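Side-chain contact in light Chain (Clostridium botulinum, PDB 6BVD), which is the zinc metalloprotease domain of a mosaic botulinum neurotoxin and probably cleaves a SNARE protein of the neuronal exocytosis machinery: residues 43-48 / 111-116. Numbering follows the deposited sequence. Where two conformers were deposited one is given.
Sequences DNVWII and EEIKNA
Asn44 reaches across to the last turn of helix 104-115 and gives its amide ND2 to the carbonyl O of Lys114, 2.9 Å away. The bond is reasonably straight, 153° at the hydrogen; the acceptor lies within 4° of the Asn44 amide plane, and the donor in turn sits in the carbonyl plane of Lys114. Each group meets its partner in its own plane, although the two planes are tilted against each other. In a helix's last turn a carbonyl generally lacks the helical N-H four residues on; here a side chain serves it. The neighbouring carbonyl of Ile113 is taken by Asn154, whose backbone also bonds to Asn44, and Gln40 OE1 accepts from the backbone N of Asn44.

Deeper in, next to this bond, the packing is apolar. Buried Val45 CG2 meets buried Ile113 CG2 at 3.9 Å, one methyl against another, with the two side chains set obliquely. In Ile113 the torsion that puts CG2 opposite its own backbone N (CG1 at chi1 -67°) brings this methyl to Val45, while the rest of the side chain leads off and Ile113 packs on Val233 of the zinc-site helix 222-237.

The outer side is looser. Lys114, its chain fully extended, runs alongside Asp43 in the same direction, its CG and CD each 4.1 Å from Asp43 CB. Asp43 OD2 is 3.6 Å from Lys114 CE and 3.8 Å from Lys114 NZ; the latter is a salt bridge, but a long one, and doubtful because the exposed Asp43 was modelled in two conformers. Altogether, the end of helix 104-115 is joined to the entry of strand 45-48, an inner strand of the mixed sheet in the clostridial neurotoxin zinc protease fold.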
# COMPACT_ATOMS: atom_id res chain seq x y z
N ASP A 43 3.46 14.58 10.24
CA ASP A 43 3.89 15.66 11.16
C ASP A 43 4.11 16.99 10.42
O ASP A 43 4.91 17.06 9.46
CB ASP A 43 5.18 15.29 11.88
CG ASP A 43 4.98 14.27 13.00
OD1 ASP A 43 3.83 14.00 13.42
OD2 ASP A 43 6.00 13.76 13.48
N ASN A 44 3.43 18.05 10.90
CA ASN A 44 3.50 19.42 10.38
C ASN A 44 2.79 19.65 9.04
O ASN A 44 2.95 20.69 8.43
CB ASN A 44 4.97 19.91 10.27
CG ASN A 44 5.66 20.03 11.64
OD1 ASN A 44 5.00 20.32 12.63
ND2 ASN A 44 6.97 19.76 11.69
N VAL A 45 1.99 18.71 8.58
CA VAL A 45 1.27 18.92 7.32
C VAL A 45 -0.21 18.66 7.56
O VAL A 45 -0.63 17.56 7.98
CB VAL A 45 1.78 17.98 6.16
CG1 VAL A 45 1.08 18.31 4.86
CG2 VAL A 45 3.27 18.14 5.97
N TRP A 46 -1.02 19.67 7.28
CA TRP A 46 -2.46 19.57 7.49
C TRP A 46 -3.18 19.63 6.19
O TRP A 46 -2.80 20.41 5.30
CB TRP A 46 -2.98 20.73 8.40
CG TRP A 46 -2.46 20.58 9.78
CD1 TRP A 46 -1.27 21.01 10.25
CD2 TRP A 46 -3.11 19.87 10.86
NE1 TRP A 46 -1.14 20.63 11.58
CE2 TRP A 46 -2.25 19.93 11.97
CE3 TRP A 46 -4.34 19.20 10.99
CZ2 TRP A 46 -2.58 19.36 13.23
CZ3 TRP A 46 -4.67 18.62 12.25
CH2 TRP A 46 -3.78 18.70 13.34
N ILE A 47 -4.24 18.84 6.07
CA ILE A 47 -5.13 18.95 4.92
C ILE A 47 -6.50 19.49 5.31
O ILE A 47 -7.14 18.99 6.25
CB ILE A 47 -5.32 17.58 4.23
CG1 ILE A 47 -3.96 17.03 3.81
CG2 ILE A 47 -6.32 17.68 3.03
CD1 ILE A 47 -3.99 15.61 3.28
N ILE A 48 -6.95 20.52 4.58
CA ILE A 48 -8.34 20.93 4.66
C ILE A 48 -9.04 20.58 3.35
O ILE A 48 -8.89 21.29 2.35
CB ILE A 48 -8.49 22.43 4.96
CG1 ILE A 48 -7.75 22.79 6.26
CG2 ILE A 48 -9.99 22.82 4.98
CD1 ILE A 48 -7.66 24.29 6.56
N GLU A 111 10.68 13.83 4.57
CA GLU A 111 11.48 14.18 5.79
C GLU A 111 11.90 15.66 5.79
O GLU A 111 11.89 16.34 6.84
CB GLU A 111 12.73 13.29 5.91
CG GLU A 111 12.45 11.84 6.27
CD GLU A 111 13.60 10.88 5.92
OE1 GLU A 111 14.74 11.34 5.65
OE2 GLU A 111 13.36 9.65 5.91
N GLU A 112 12.25 16.19 4.62
CA GLU A 112 12.53 17.62 4.51
C GLU A 112 11.31 18.46 4.79
O GLU A 112 11.41 19.46 5.49
CB GLU A 112 13.07 17.97 3.10
CG GLU A 112 14.48 17.49 2.88
CD GLU A 112 15.48 18.35 3.59
OE1 GLU A 112 15.15 19.49 3.93
OE2 GLU A 112 16.60 17.90 3.83
N ILE A 113 10.18 18.10 4.21
CA ILE A 113 8.94 18.84 4.43
C ILE A 113 8.56 18.87 5.94
O ILE A 113 7.93 19.82 6.43
CB ILE A 113 7.80 18.25 3.61
CG1 ILE A 113 8.07 18.48 2.10
CG2 ILE A 113 6.51 18.92 3.95
CD1 ILE A 113 8.17 19.96 1.71
N LYS A 114 8.89 17.79 6.64
CA LYS A 114 8.60 17.68 8.07
C LYS A 114 9.55 18.52 8.90
O LYS A 114 9.13 19.22 9.82
CB LYS A 114 8.67 16.22 8.51
CG LYS A 114 8.74 16.01 10.04
CD LYS A 114 8.93 14.50 10.35
CE LYS A 114 9.18 14.25 11.84
NZ LYS A 114 9.38 12.78 12.12
N ASN A 115 10.82 18.48 8.54
CA ASN A 115 11.90 19.03 9.37
C ASN A 115 12.34 20.47 9.08
O ASN A 115 13.00 21.06 9.94
CB ASN A 115 13.14 18.13 9.28
CG ASN A 115 12.90 16.76 9.91
OD1 ASN A 115 12.14 16.64 10.88
ND2 ASN A 115 13.57 15.73 9.39
N ALA A 116 12.02 21.02 7.91
CA ALA A 116 12.50 22.38 7.58
C ALA A 116 11.55 23.44 8.14
O ALA A 116 10.96 24.22 7.40
CB ALA A 116 12.67 22.60 6.08